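Local coordinates for rhamnose ABC transporter, periplasmic rhamnose-binding protein (Kribbella flavida, PDB 4KVF) that probably binds a carbohydrate, perhaps rhamnose, as the extracytoplasmic solute-binding component of an ABC transporter, at residues K211-A216 with A240-S245; K227-P232 with V253-L258. All blocks are in the same frame, centred on the assembly; numbering follows the deposited sequence.

Interaction 1 (K211-A216 with A240-S245); sequences KSFTEA and ASRYVS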
ATOM      1  N   LYS A 211     -11.943   3.066  20.184  1.00 41.32           N
ATOM      2  CA  LYS A 211     -10.916   3.919  20.766  1.00 46.17           C
ATOM      3  C   LYS A 211     -10.580   5.058  19.813  1.00 37.70           C
ATOM      4  O   LYS A 211     -10.393   6.196  20.234  1.00 39.16           O
ATOM      5  CB  LYS A 211      -9.654   3.132  21.121  1.00 41.59           C
ATOM      6  CG  LYS A 211      -8.822   3.819  22.199  1.00 53.26           C
ATOM      7  CD  LYS A 211      -7.357   3.401  22.184  1.00 55.10           C
ATOM      8  CE  LYS A 211      -6.579   4.165  23.252  1.00 53.69           C
ATOM      9  NZ  LYS A 211      -5.108   3.929  23.188  1.00 60.04           N
ATOM     10  N   SER A 212     -10.524   4.752  18.523  1.00 38.20           N
ATOM     11  CA  SER A 212     -10.212   5.772  17.522  1.00 30.80           C
ATOM     12  C   SER A 212     -11.303   6.848  17.538  1.00 35.54           C
ATOM     13  O   SER A 212     -11.022   8.047  17.441  1.00 31.00           O
ATOM     14  CB  SER A 212     -10.077   5.145  16.135  1.00 32.23           C
ATOM     15  OG  SER A 212      -8.942   4.288  16.089  1.00 31.21           O
ATOM     16  N   PHE A 213     -12.541   6.403  17.697  1.00 30.89           N
ATOM     17  CA  PHE A 213     -13.679   7.305  17.791  1.00 31.65           C
ATOM     18  C   PHE A 213     -13.521   8.253  18.986  1.00 36.05           C
ATOM     19  O   PHE A 213     -13.620   9.476  18.850  1.00 35.99           O
ATOM     20  CB  PHE A 213     -14.972   6.483  17.915  1.00 37.98           C
ATOM     21  CG  PHE A 213     -16.220   7.311  18.011  1.00 39.84           C
ATOM     22  CD1 PHE A 213     -16.637   7.825  19.227  1.00 36.79           C
ATOM     23  CD2 PHE A 213     -16.992   7.554  16.884  1.00 38.13           C
ATOM     24  CE1 PHE A 213     -17.788   8.586  19.321  1.00 47.68           C
ATOM     25  CE2 PHE A 213     -18.151   8.311  16.970  1.00 40.41           C
ATOM     26  CZ  PHE A 213     -18.546   8.831  18.190  1.00 40.74           C
ATOM     27  N   THR A 214     -13.275   7.681  20.159  1.00 35.96           N
ATOM     28  CA  THR A 214     -13.104   8.477  21.371  1.00 33.95           C
ATOM     29  C   THR A 214     -11.863   9.380  21.318  1.00 32.92           C
ATOM     30  O   THR A 214     -11.887  10.513  21.808  1.00 35.66           O
ATOM     31  CB  THR A 214     -13.057   7.573  22.613  1.00 40.81           C
ATOM     32  OG1 THR A 214     -14.298   6.864  22.713  1.00 46.21           O
ATOM     33  CG2 THR A 214     -12.864   8.397  23.869  1.00 47.72           C
ATOM     34  N   GLU A 215     -10.779   8.894  20.719  1.00 30.70           N
ATOM     35  CA  GLU A 215      -9.584   9.731  20.602  1.00 31.60           C
ATOM     36  C   GLU A 215      -9.810  10.911  19.653  1.00 33.13           C
ATOM     37  O   GLU A 215      -9.248  11.991  19.861  1.00 31.92           O
ATOM     38  CB  GLU A 215      -8.351   8.906  20.190  1.00 32.99           C
ATOM     39  CG  GLU A 215      -7.853   7.963  21.278  1.00 40.76           C
ATOM     40  CD  GLU A 215      -7.329   8.692  22.510  1.00 47.90           C
ATOM     41  OE1 GLU A 215      -6.667   9.742  22.352  1.00 45.28           O
ATOM     42  OE2 GLU A 215      -7.579   8.213  23.638  1.00 53.64           O
ATOM     43  N   ALA A 216     -10.631  10.711  18.619  1.00 34.63           N
ATOM     44  CA  ALA A 216     -10.970  11.804  17.703  1.00 35.08           C
ATOM     45  C   ALA A 216     -11.758  12.878  18.437  1.00 36.09           C
ATOM     46  O   ALA A 216     -11.515  14.079  18.287  1.00 32.37           O
ATOM     47  CB  ALA A 216     -11.765  11.282  16.513  1.00 30.66           C
ATOM     48  N   ALA A 240     -12.819   8.573  13.014  1.00 32.56           N
ATOM     49  CA  ALA A 240     -12.819  10.029  13.146  1.00 29.56           C
ATOM     50  C   ALA A 240     -13.918  10.654  12.301  1.00 31.02           C
ATOM     51  O   ALA A 240     -14.612  11.562  12.748  1.00 32.30           O
ATOM     52  CB  ALA A 240     -11.463  10.610  12.770  1.00 28.51           C
ATOM     53  N   SER A 241     -14.078  10.153  11.078  1.00 35.41           N
ATOM     54  CA  SER A 241     -15.113  10.646  10.180  1.00 39.07           C
ATOM     55  C   SER A 241     -16.489  10.393  10.759  1.00 35.67           C
ATOM     56  O   SER A 241     -17.377  11.253  10.694  1.00 37.58           O
ATOM     57  CB  SER A 241     -15.002   9.964   8.819  1.00 42.00           C
ATOM     58  OG  SER A 241     -13.714  10.168   8.276  1.00 38.72           O
ATOM     59  N   ARG A 242     -16.668   9.207  11.330  1.00 35.84           N
ATOM     60  CA  ARG A 242     -17.953   8.863  11.922  1.00 38.30           C
ATOM     61  C   ARG A 242     -18.269   9.793  13.086  1.00 38.83           C
ATOM     62  O   ARG A 242     -19.413  10.203  13.262  1.00 44.05           O
ATOM     63  CB  ARG A 242     -17.998   7.401  12.371  1.00 45.25           C
ATOM     64  CG  ARG A 242     -19.391   6.947  12.796  1.00 48.11           C
ATOM     65  CD  ARG A 242     -19.442   5.458  13.089  1.00 48.70           C
ATOM     66  NE  ARG A 242     -18.714   5.108  14.304  1.00 43.85           N
ATOM     67  CZ  ARG A 242     -17.521   4.527  14.320  1.00 43.82           C
ATOM     68  NH1 ARG A 242     -16.938   4.249  15.477  1.00 54.02           N
ATOM     69  NH2 ARG A 242     -16.907   4.220  13.180  1.00 42.63           N
ATOM     70  N   TYR A 243     -17.257  10.135  13.878  1.00 42.61           N
ATOM     71  CA  TYR A 243     -17.483  11.090  14.957  1.00 37.67           C
ATOM     72  C   TYR A 243     -17.822  12.466  14.405  1.00 41.45           C
ATOM     73  O   TYR A 243     -18.813  13.068  14.794  1.00 44.53           O
ATOM     74  CB  TYR A 243     -16.287  11.225  15.898  1.00 38.20           C
ATOM     75  CG  TYR A 243     -16.501  12.382  16.844  1.00 38.42           C
ATOM     76  CD1 TYR A 243     -17.447  12.301  17.846  1.00 41.44           C
ATOM     77  CD2 TYR A 243     -15.790  13.568  16.710  1.00 40.23           C
ATOM     78  CE1 TYR A 243     -17.675  13.359  18.704  1.00 50.85           C
ATOM     79  CE2 TYR A 243     -16.014  14.641  17.567  1.00 44.47           C
ATOM     80  CZ  TYR A 243     -16.953  14.526  18.563  1.00 49.48           C
ATOM     81  OH  TYR A 243     -17.182  15.579  19.426  1.00 54.18           O
ATOM     82  N   VAL A 244     -16.973  12.975  13.517  1.00 41.62           N
ATOM     83  CA  VAL A 244     -17.177  14.313  12.967  1.00 38.23           C
ATOM     84  C   VAL A 244     -18.519  14.443  12.238  1.00 47.81           C
ATOM     85  O   VAL A 244     -19.210  15.452  12.382  1.00 50.94           O
ATOM     86  CB  VAL A 244     -15.985  14.743  12.082  1.00 40.80           C
ATOM     87  CG1 VAL A 244     -16.302  16.018  11.327  1.00 46.60           C
ATOM     88  CG2 VAL A 244     -14.747  14.934  12.955  1.00 41.20           C
ATOM     89  N   SER A 245     -18.905  13.401  11.506  1.00 48.04           N
ATOM     90  CA  SER A 245     -20.160  13.398  10.755  1.00 48.62           C
ATOM     91  C   SER A 245     -21.382  13.615  11.643  1.00 54.46           C
ATOM     92  O   SER A 245     -22.355  14.252  11.234  1.00 62.28           O
ATOM     93  CB  SER A 245     -20.304  12.088   9.979  1.00 56.43           C
ATOM     94  OG  SER A 245     -21.446  12.113   9.139  1.00 58.87           O
TER

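Interaction 2 (K227-P232 with V253-L258); sequences KVIVSP and VAITGL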
ATOM      1  N   LYS A 227      -7.701  22.461  12.757  1.00 37.44           N
ATOM      2  CA  LYS A 227      -8.224  22.527  11.396  1.00 40.12           C
ATOM      3  C   LYS A 227      -8.355  21.155  10.729  1.00 37.81           C
ATOM      4  O   LYS A 227      -9.278  20.915   9.960  1.00 37.18           O
ATOM      5  CB  LYS A 227      -7.361  23.446  10.521  1.00 47.75           C
ATOM      6  CG  LYS A 227      -7.619  24.932  10.719  1.00 53.77           C
ATOM      7  CD  LYS A 227      -7.314  25.695   9.437  1.00 60.96           C
ATOM      8  CE  LYS A 227      -7.205  27.194   9.669  1.00 59.84           C
ATOM      9  NZ  LYS A 227      -6.631  27.882   8.472  1.00 63.30           N
ATOM     10  N   VAL A 228      -7.404  20.267  10.992  1.00 37.92           N
ATOM     11  CA  VAL A 228      -7.378  18.979  10.313  1.00 34.78           C
ATOM     12  C   VAL A 228      -6.955  17.883  11.266  1.00 34.87           C
ATOM     13  O   VAL A 228      -6.000  18.052  12.016  1.00 31.46           O
ATOM     14  CB  VAL A 228      -6.377  18.977   9.128  1.00 33.08           C
ATOM     15  CG1 VAL A 228      -6.541  17.714   8.296  1.00 30.92           C
ATOM     16  CG2 VAL A 228      -6.567  20.213   8.245  1.00 39.14           C
ATOM     17  N   ILE A 229      -7.666  16.760  11.231  1.00 30.55           N
ATOM     18  CA  ILE A 229      -7.179  15.536  11.840  1.00 27.85           C
ATOM     19  C   ILE A 229      -6.692  14.662  10.699  1.00 27.53           C
ATOM     20  O   ILE A 229      -7.444  14.407   9.759  1.00 29.52           O
ATOM     21  CB  ILE A 229      -8.285  14.783  12.601  1.00 32.14           C
ATOM     22  CG1 ILE A 229      -8.813  15.642  13.755  1.00 33.56           C
ATOM     23  CG2 ILE A 229      -7.756  13.445  13.101  1.00 30.02           C
ATOM     24  CD1 ILE A 229      -9.862  14.964  14.605  1.00 36.13           C
ATOM     25  N   VAL A 230      -5.437  14.214  10.776  1.00 24.69           N
ATOM     26  CA  VAL A 230      -4.858  13.323   9.776  1.00 25.18           C
ATOM     27  C   VAL A 230      -4.737  11.946  10.415  1.00 28.25           C
ATOM     28  O   VAL A 230      -4.039  11.792  11.409  1.00 25.82           O
ATOM     29  CB  VAL A 230      -3.421  13.768   9.367  1.00 22.56           C
ATOM     30  CG1 VAL A 230      -2.837  12.835   8.311  1.00 20.79           C
ATOM     31  CG2 VAL A 230      -3.411  15.213   8.870  1.00 23.92           C
ATOM     32  N   SER A 231      -5.424  10.949   9.870  1.00 26.28           N
ATOM     33  CA  SER A 231      -5.379   9.613  10.465  1.00 22.81           C
ATOM     34  C   SER A 231      -4.854   8.603   9.463  1.00 22.76           C
ATOM     35  O   SER A 231      -5.599   8.155   8.590  1.00 26.58           O
ATOM     36  CB  SER A 231      -6.774   9.211  10.956  1.00 25.93           C
ATOM     37  OG  SER A 231      -6.713   8.048  11.765  1.00 30.07           O
ATOM     38  N   PRO A 232      -3.562   8.247   9.581  1.00 23.19           N
ATOM     39  CA  PRO A 232      -2.921   7.313   8.651  1.00 21.83           C
ATOM     40  C   PRO A 232      -3.195   5.870   9.057  1.00 22.87           C
ATOM     41  O   PRO A 232      -2.278   5.078   9.260  1.00 28.35           O
ATOM     42  CB  PRO A 232      -1.437   7.653   8.794  1.00 25.56           C
ATOM     43  CG  PRO A 232      -1.306   8.085  10.234  1.00 24.70           C
ATOM     44  CD  PRO A 232      -2.602   8.834  10.537  1.00 22.70           C
ATOM     45  N   VAL A 253     -14.160  21.059  10.856  1.00 44.99           N
ATOM     46  CA  VAL A 253     -12.830  20.456  10.877  1.00 43.11           C
ATOM     47  C   VAL A 253     -12.724  19.458   9.728  1.00 38.51           C
ATOM     48  O   VAL A 253     -13.703  18.786   9.386  1.00 49.70           O
ATOM     49  CB  VAL A 253     -12.517  19.780  12.239  1.00 48.68           C
ATOM     50  CG1 VAL A 253     -13.440  18.601  12.483  1.00 54.33           C
ATOM     51  CG2 VAL A 253     -11.062  19.333  12.302  1.00 45.83           C
ATOM     52  N   ALA A 254     -11.553  19.387   9.104  1.00 37.38           N
ATOM     53  CA  ALA A 254     -11.348  18.454   8.007  1.00 34.35           C
ATOM     54  C   ALA A 254     -10.776  17.152   8.545  1.00 36.77           C
ATOM     55  O   ALA A 254     -10.054  17.149   9.541  1.00 36.65           O
ATOM     56  CB  ALA A 254     -10.418  19.043   6.962  1.00 43.18           C
ATOM     57  N   ILE A 255     -11.109  16.050   7.883  1.00 36.17           N
ATOM     58  CA  ILE A 255     -10.542  14.751   8.216  1.00 34.43           C
ATOM     59  C   ILE A 255      -9.874  14.196   6.972  1.00 35.53           C
ATOM     60  O   ILE A 255     -10.499  14.142   5.918  1.00 33.46           O
ATOM     61  CB  ILE A 255     -11.641  13.752   8.669  1.00 32.28           C
ATOM     62  CG1 ILE A 255     -12.409  14.293   9.877  1.00 40.70           C
ATOM     63  CG2 ILE A 255     -11.034  12.393   8.981  1.00 37.38           C
ATOM     64  CD1 ILE A 255     -11.612  14.258  11.170  1.00 43.82           C
ATOM     65  N   THR A 256      -8.602  13.813   7.076  1.00 28.12           N
ATOM     66  CA  THR A 256      -7.930  13.135   5.968  1.00 27.88           C
ATOM     67  C   THR A 256      -7.055  12.003   6.516  1.00 31.08           C
ATOM     68  O   THR A 256      -7.123  11.701   7.702  1.00 27.53           O
ATOM     69  CB  THR A 256      -7.119  14.115   5.090  1.00 33.42           C
ATOM     70  OG1 THR A 256      -6.638  13.429   3.926  1.00 31.94           O
ATOM     71  CG2 THR A 256      -5.942  14.701   5.862  1.00 35.97           C
ATOM     72  N   GLY A 257      -6.261  11.357   5.670  1.00 27.07           N
ATOM     73  CA  GLY A 257      -5.506  10.204   6.118  1.00 27.85           C
ATOM     74  C   GLY A 257      -5.518   9.066   5.114  1.00 24.36           C
ATOM     75  O   GLY A 257      -5.635   9.293   3.909  1.00 33.02           O
ATOM     76  N   LEU A 258      -5.395   7.840   5.609  1.00 27.99           N
ATOM     77  CA  LEU A 258      -5.335   6.671   4.741  1.00 26.60           C
ATOM     78  C   LEU A 258      -6.567   5.828   4.993  1.00 29.17           C
ATOM     79  O   LEU A 258      -6.785   5.357   6.108  1.00 33.33           O
ATOM     80  CB  LEU A 258      -4.080   5.859   5.035  1.00 26.63           C
ATOM     81  CG  LEU A 258      -2.780   6.630   4.830  1.00 24.32           C
ATOM     82  CD1 LEU A 258      -1.623   5.791   5.337  1.00 26.65           C
ATOM     83  CD2 LEU A 258      -2.587   7.009   3.357  1.00 28.00           C
TER

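Interaction 1 (K211-A216 with A240-S245)
The helices of F213 and Y243 approach to 8.4 Å between the axes of the segments 211-216 and 240-245 and run at 51° to each other, A216 and A240 being nearest, their CA atoms 5.2 Å apart. This is the packing of neighbouring helices on one face of a parallel sheet, as in the Rossmann-like lobes of periplasmic binding proteins; L169 of the inner strand 164-170 touches both alanines. Farther from the alanine pair, two aromatic rings meet. F213 has CG anti to its backbone N (chi1 -180°), which carries the ring across to the other helix, where its CE2 reaches Y243 CA at 3.5 Å. Y243 meets it T-shaped, the tyrosine edge directed at the phenylalanine face, with 5.5 Å between centroids and planes at 88°. The CB of Y243 also lies over that face, a CH-pi contact offset toward the rim. R242 bends at its third torsion and brings its guanidinium back to F213, with NH1 3.6 Å from CD2 of the ring; its charge is engaged by D209, which forms a salt bridge with NH2. Nearest the sheet, the methyls meet directly, A216 CB lying 3.8 Å from A240 CB.

Interaction 2 (K227-P232 with V253-L258)
I229 and I255 are a bridged pair in two parallel strands, 227-231 and 254-257, whose backbones are joined by five hydrogen bonds. The strand of I229 gives and takes in turn: I229 N donates to A254 O at 3.0 Å, I229 O accepts from T256 N at 3.0 Å, and S231 N reaches T256 O at 2.9 Å. K227 O and S231 O, accepting from the amides of A254 and L258, extend the pairing at its two ends. Along I255, CB leads to CG2, which only grazes I229 O, and to CG1, which sits beside the backbone N; a second turn (chi2 -73°) then swings CD1 across to the neighbouring strand. There CD1 lies 3.7 Å from I229 CB and 3.9 Å from I229 CD1, the two isoleucines side by side and pointing the same way; I255 packs on helix 234-245 and I229 on L169. On the other face, toward helix 145-159, T256 CG2 touches both V228 CG1, at 3.9 Å, and V230 CG2, at 4.0 Å, while its OG1 is hydrogen-bonded to K275 O. G257, without a side chain, brings its CA to 3.2 Å from S231 O in a CA-H...O contact. Helix 234-245 connects the two strands and packs on the face bearing I255, so that the three form a beta-alpha-beta unit, the building block of the Rossmann-like lobes of periplasmic binding proteins.

Overall arrangement
From the N-terminal side the chain runs through helix 209-222, strand 226-231, helix 234-245 and strand 254-257, so the segments alternate and the two contacts cross rather than nest. Interaction 1 closes a loop when the second helix returns beside the first, after the chain has passed through strand 226-231; interaction 2 closes the next when strand 254-257 pairs with 226-231, completing the crossover through helix 234-245. That helix is the common element: S241 OG packs on I255 CG2, and V244 CG2 touches both V253 and I255. Together they tie two helices on one face to strand 254-257 and its neighbour 226-231 in the parallel sheet of this lobe.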